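Local coordinates for protein putative metallopeptidase (Shewanella baltica OS155, PDB 3IEH) that probably works as a zinc-dependent hydrolase of the peptidase M14 family, with likely metallocarboxypeptidase or esterase-type activity, at residues R197-G202 / N260-T265; Y203-V208 / A249-D254. All blocks are in the same frame, centred on the assembly; numbering follows the deposited sequence.

Contact 1 (R197-G202 / N260-T265); sequences RDTLGG and NSAAMT
Thr199 is turned so that its hydroxyl OG1 lies beside its own backbone N (chi1 -57°), which leaves the methyl CG2 anti to that nitrogen and directed at Ala262 and Ala263. The neighbouring Leu200 has CG anti to its carbonyl carbon (chi1 -61°); chi2 sends CD1 on as the extended branch, and it is the other methyl, CD2, that comes nearer to the second helix. These two groups carry the meeting of residues 197-202 with 260-265. Thr199 CG2 lies 3.7 Å from Ala262 CB, and the same methyl comes within 3.9 Å of Ala263 N, so that it rests against the backbone as well as the neighbouring methyl. Leu200 CD2 approaches Ala263 CB more loosely, at 4.3 Å.

The helical segments run nearly antiparallel, at 154°, and their axes come within 9.2 Å; the Thr199 and Ala263 CA atoms are 6.2 Å apart. Small alanine side chains on 260-265 are consistent with this spacing, and the two helices lie side by side against the central mixed beta-sheet. Leu200 also touches Thr245 and Thr247 of strand 242-248, while Met264, a selenomethionine, rests on strand 165-172.

Several polar groups are satisfied within their own helices: Thr199 OG1 bonds to Asp195 O, and Arg197 NE meets Asp198 OD1 at 2.8 Å in a salt bridge remote from the interface. Others turn to neighbouring elements, as where Ser261 OG bonds to His88 ND1. Ser261 O is gripped from opposite faces of its plane by Thr265 N and OG1. With neither a hydrogen bond nor a salt bridge across it, this largely buried joint rests on apolar van der Waals contact, and its fit probably depends on shape: a methyl set against alanines and the helix backbone that their small side chains leave within reach.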
loop_
_atom_site.group_PDB
_atom_site.type_symbol
_atom_site.label_atom_id
_atom_site.label_comp_id
_atom_site.label_asym_id
_atom_site.label_seq_id
_atom_site.Cartn_x
_atom_site.Cartn_y
_atom_site.Cartn_z
ATOM N N ARG A 197 12.332 -0.549 -7.989
ATOM C CA ARG A 197 13.354 -1.456 -7.469
ATOM C C ARG A 197 14.612 -0.652 -7.061
ATOM O O ARG A 197 15.114 -0.800 -5.938
ATOM C CB ARG A 197 13.643 -2.522 -8.536
ATOM C CG ARG A 197 14.548 -3.643 -8.127
ATOM C CD ARG A 197 16.016 -3.229 -8.079
ATOM N NE ARG A 197 16.476 -2.619 -9.322
ATOM C CZ ARG A 197 16.878 -3.284 -10.405
ATOM N NH1 ARG A 197 16.859 -4.606 -10.429
ATOM N NH2 ARG A 197 17.302 -2.616 -11.481
ATOM N N ASP A 198 15.089 0.218 -7.958
ATOM C CA ASP A 198 16.236 1.083 -7.672
ATOM C C ASP A 198 16.008 2.062 -6.506
ATOM O O ASP A 198 16.929 2.317 -5.726
ATOM C CB ASP A 198 16.673 1.859 -8.935
ATOM C CG ASP A 198 17.213 0.934 -10.050
ATOM O OD1 ASP A 198 17.748 -0.162 -9.758
ATOM O OD2 ASP A 198 17.094 1.303 -11.227
ATOM N N THR A 199 14.808 2.619 -6.389
ATOM C CA THR A 199 14.501 3.533 -5.286
ATOM C C THR A 199 14.688 2.836 -3.936
ATOM O O THR A 199 15.338 3.358 -3.023
ATOM C CB THR A 199 13.057 4.077 -5.384
ATOM O OG1 THR A 199 12.881 4.722 -6.656
ATOM C CG2 THR A 199 12.774 5.051 -4.266
ATOM N N LEU A 200 14.134 1.643 -3.812
ATOM C CA LEU A 200 14.316 0.851 -2.577
ATOM C C LEU A 200 15.791 0.491 -2.401
ATOM O O LEU A 200 16.332 0.540 -1.288
ATOM C CB LEU A 200 13.469 -0.422 -2.625
ATOM C CG LEU A 200 11.951 -0.251 -2.743
ATOM C CD1 LEU A 200 11.306 -1.640 -2.755
ATOM C CD2 LEU A 200 11.430 0.605 -1.570
ATOM N N GLY A 201 16.434 0.159 -3.521
ATOM C CA GLY A 201 17.852 -0.174 -3.541
ATOM C C GLY A 201 18.706 0.954 -3.027
ATOM O O GLY A 201 19.813 0.727 -2.616
ATOM N N GLY A 202 18.196 2.183 -3.052
ATOM C CA GLY A 202 18.922 3.322 -2.498
ATOM C C GLY A 202 18.904 3.379 -0.982
ATOM O O GLY A 202 19.693 4.094 -0.400
ATOM N N ASN A 260 9.633 4.112 2.091
ATOM C CA ASN A 260 8.233 4.037 1.699
ATOM C C ASN A 260 7.774 5.369 1.105
ATOM O O ASN A 260 7.072 5.392 0.103
ATOM C CB ASN A 260 7.375 3.612 2.897
ATOM C CG ASN A 260 7.338 2.088 3.074
ATOM O OD1 ASN A 260 6.583 1.414 2.399
ATOM N ND2 ASN A 260 8.157 1.554 3.973
ATOM N N SER A 261 8.220 6.473 1.702
ATOM C CA SER A 261 7.928 7.810 1.197
ATOM C C SER A 261 8.582 8.056 -0.180
ATOM O O SER A 261 8.003 8.702 -1.048
ATOM C CB SER A 261 8.432 8.863 2.185
ATOM O OG SER A 261 8.084 10.174 1.774
ATOM N N ALA A 262 9.804 7.562 -0.349
ATOM C CA ALA A 262 10.517 7.713 -1.593
ATOM C C ALA A 262 9.808 6.918 -2.700
ATOM O O ALA A 262 9.639 7.434 -3.799
ATOM C CB ALA A 262 11.973 7.275 -1.443
ATOM N N ALA A 263 9.381 5.694 -2.393
ATOM C CA ALA A 263 8.701 4.833 -3.355
ATOM C C ALA A 263 7.393 5.428 -3.839
ATOM O O ALA A 263 7.073 5.338 -5.024
ATOM C CB ALA A 263 8.448 3.443 -2.766
HETATM N N MSE A 264 6.617 5.991 -2.915
HETATM C CA MSE A 264 5.393 6.711 -3.264
HETATM C C MSE A 264 5.679 7.911 -4.175
HETATM O O MSE A 264 4.941 8.155 -5.123
HETATM C CB MSE A 264 4.696 7.187 -2.010
HETATM C CG MSE A 264 4.064 6.057 -1.236
HETATM SE SE MSE A 264 3.607 6.595 0.551
HETATM C CE MSE A 264 3.653 4.799 1.223
ATOM N N THR A 265 6.745 8.655 -3.877
ATOM C CA THR A 265 7.129 9.774 -4.682
ATOM C C THR A 265 7.499 9.350 -6.092
ATOM O O THR A 265 7.047 9.945 -7.083
ATOM C CB THR A 265 8.310 10.537 -4.030
ATOM O OG1 THR A 265 7.814 11.211 -2.877
ATOM C CG2 THR A 265 8.858 11.598 -4.976
#

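Contact 2 (Y203-V208 / A249-D254); sequences YFPIAV and ALQNFD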
loop_
_atom_site.group_PDB
_atom_site.type_symbol
_atom_site.label_atom_id
_atom_site.label_comp_id
_atom_site.label_asym_id
_atom_site.label_seq_id
_atom_site.Cartn_x
_atom_site.Cartn_y
_atom_site.Cartn_z
ATOM N N TYR A 203 17.990 2.654 -0.342
ATOM C CA TYR A 203 17.917 2.598 1.124
ATOM C C TYR A 203 18.363 1.269 1.680
ATOM O O TYR A 203 18.845 1.213 2.819
ATOM C CB TYR A 203 16.487 2.834 1.629
ATOM C CG TYR A 203 16.000 4.206 1.310
ATOM C CD1 TYR A 203 15.448 4.473 0.074
ATOM C CD2 TYR A 203 16.131 5.252 2.217
ATOM C CE1 TYR A 203 15.000 5.728 -0.260
ATOM C CE2 TYR A 203 15.693 6.533 1.882
ATOM C CZ TYR A 203 15.128 6.758 0.640
ATOM O OH TYR A 203 14.678 8.001 0.256
ATOM N N PHE A 204 18.185 0.194 0.903
ATOM C CA PHE A 204 18.448 -1.140 1.433
ATOM C C PHE A 204 19.172 -2.023 0.444
ATOM O O PHE A 204 19.195 -1.742 -0.759
ATOM C CB PHE A 204 17.118 -1.828 1.817
ATOM C CG PHE A 204 16.258 -1.022 2.722
ATOM C CD1 PHE A 204 16.647 -0.780 4.026
ATOM C CD2 PHE A 204 15.053 -0.509 2.274
ATOM C CE1 PHE A 204 15.867 -0.031 4.869
ATOM C CE2 PHE A 204 14.269 0.253 3.105
ATOM C CZ PHE A 204 14.672 0.495 4.407
ATOM N N PRO A 205 19.781 -3.099 0.948
ATOM C CA PRO A 205 20.244 -4.104 -0.025
ATOM C C PRO A 205 18.997 -4.746 -0.693
ATOM O O PRO A 205 17.915 -4.752 -0.101
ATOM C CB PRO A 205 21.021 -5.125 0.815
ATOM C CG PRO A 205 20.638 -4.872 2.281
ATOM C CD PRO A 205 20.022 -3.469 2.358
ATOM N N ILE A 206 19.174 -5.269 -1.899
ATOM C CA ILE A 206 18.111 -5.825 -2.718
ATOM C C ILE A 206 18.006 -7.360 -2.619
ATOM O O ILE A 206 18.991 -8.037 -2.424
ATOM C CB ILE A 206 18.384 -5.403 -4.186
ATOM C CG1 ILE A 206 18.029 -3.918 -4.367
ATOM C CG2 ILE A 206 17.659 -6.286 -5.170
ATOM C CD1 ILE A 206 16.623 -3.487 -3.899
ATOM N N ALA A 207 16.804 -7.912 -2.762
ATOM C CA ALA A 207 16.632 -9.380 -2.767
ATOM C C ALA A 207 17.157 -9.894 -4.111
ATOM O O ALA A 207 16.407 -10.012 -5.087
ATOM C CB ALA A 207 15.183 -9.748 -2.574
ATOM N N VAL A 208 18.461 -10.150 -4.169
ATOM C CA VAL A 208 19.109 -10.536 -5.422
ATOM C C VAL A 208 18.478 -11.794 -6.005
ATOM O O VAL A 208 18.317 -11.903 -7.215
ATOM C CB VAL A 208 20.652 -10.672 -5.253
ATOM C CG1 VAL A 208 21.263 -11.548 -6.358
ATOM C CG2 VAL A 208 21.289 -9.270 -5.230
ATOM N N ALA A 249 11.573 -5.272 7.105
ATOM C CA ALA A 249 11.204 -4.845 8.455
ATOM C C ALA A 249 12.218 -5.256 9.528
ATOM O O ALA A 249 11.994 -5.008 10.720
ATOM C CB ALA A 249 9.786 -5.330 8.815
ATOM N N LEU A 250 13.315 -5.892 9.104
ATOM C CA LEU A 250 14.480 -6.182 9.990
ATOM C C LEU A 250 15.459 -4.999 10.010
ATOM O O LEU A 250 16.404 -4.997 10.768
ATOM C CB LEU A 250 15.231 -7.470 9.572
ATOM C CG LEU A 250 14.492 -8.811 9.707
ATOM C CD1 LEU A 250 15.353 -9.994 9.150
ATOM C CD2 LEU A 250 14.064 -9.056 11.183
ATOM N N GLN A 251 15.241 -4.008 9.159
ATOM C CA GLN A 251 16.051 -2.802 9.148
ATOM C C GLN A 251 15.397 -1.741 10.036
ATOM O O GLN A 251 14.262 -1.889 10.517
ATOM C CB GLN A 251 16.179 -2.250 7.708
ATOM C CG GLN A 251 16.843 -3.184 6.674
ATOM C CD GLN A 251 18.303 -3.512 6.967
ATOM O OE1 GLN A 251 18.898 -2.903 7.846
ATOM N NE2 GLN A 251 18.887 -4.485 6.225
ATOM N N ASN A 252 16.120 -0.649 10.205
ATOM C CA ASN A 252 15.700 0.509 10.969
ATOM C C ASN A 252 14.354 1.103 10.515
ATOM O O ASN A 252 14.125 1.393 9.338
ATOM C CB ASN A 252 16.793 1.580 10.925
ATOM C CG ASN A 252 16.398 2.839 11.659
ATOM O OD1 ASN A 252 15.599 3.655 11.164
ATOM N ND2 ASN A 252 16.961 3.017 12.851
ATOM N N PHE A 253 13.485 1.312 11.496
ATOM C CA PHE A 253 12.133 1.743 11.230
ATOM C C PHE A 253 12.066 3.080 10.436
ATOM O O PHE A 253 11.386 3.128 9.401
ATOM C CB PHE A 253 11.311 1.784 12.519
ATOM C CG PHE A 253 9.877 2.131 12.281
ATOM C CD1 PHE A 253 8.993 1.162 11.860
ATOM C CD2 PHE A 253 9.419 3.445 12.425
ATOM C CE1 PHE A 253 7.656 1.472 11.613
ATOM C CE2 PHE A 253 8.088 3.766 12.169
ATOM C CZ PHE A 253 7.199 2.766 11.766
ATOM N N ASP A 254 12.788 4.122 10.859
ATOM C CA ASP A 254 12.740 5.409 10.138
ATOM C C ASP A 254 13.301 5.349 8.712
ATOM O O ASP A 254 12.831 6.067 7.820
ATOM C CB ASP A 254 13.363 6.538 10.955
ATOM C CG ASP A 254 12.533 6.876 12.204
ATOM O OD1 ASP A 254 11.278 6.916 12.158
ATOM O OD2 ASP A 254 13.141 7.121 13.247
#
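Gln251 lays its aliphatic stem alongside the ring of Phe204, the two side chains running past one another with opposed headings. Gln251 CG lies 3.6 Å from Phe204 CD1, and Gln251 CB is equally close to Phe204 CE1. The stem meets the ring obliquely, while the amide plane beyond it is only 25° from the ring plane. A bend at chi2 (-64°) carries the amide toward Pro205, leaving Gln251 NE2 4.2 Å from Pro205 CD; the hydrogen bond of NE2 goes to Arg176 O. Tyr203 CB covers one face of the Phe204 ring, 3.6 Å above the plane and displaced toward the rim.

The contact joins the loop leaving helix 191-201 to the turn between strand 242-248 and helix 253-271, just past the predicted active-site Glu246 of this M14 fold. Asn252 is the N-cap of that last helix, its OD1 accepting from Gln255 N, and Ala207 centres an inverse gamma turn in the loop. Phe204 also packs on Thr247, Pro248 and Ala259. With an alanine in place of Phe204, the stem of Gln251 would probably lose its apolar support and a gap would be likely to open against Thr247 and Ala259. Pro205 meanwhile bonds through its backbone to Ala178, and its ring touches Arg176.

Along the chain the zinc ligands His76, Glu79 and His170 come first, followed by helix 191-201, whose end supplies the first half of contact 1. The loop 203-208 follows at once and opens contact 2, which closes at 249-254 after forty intervening residues; contact 1 closes shortly afterwards, at 260-265. The smaller loop is therefore nested inside the larger and the two do not cross. Strand 242-248, bearing Glu246, lies within both. Contact 1 ends on helix 253-271 and contact 2 on the turn that leads into it; together they tie helix 191-201 and its outgoing loop to the last helix and its approach, and they touch where Tyr203 OH packs 3.3 Å from Ala262 CB.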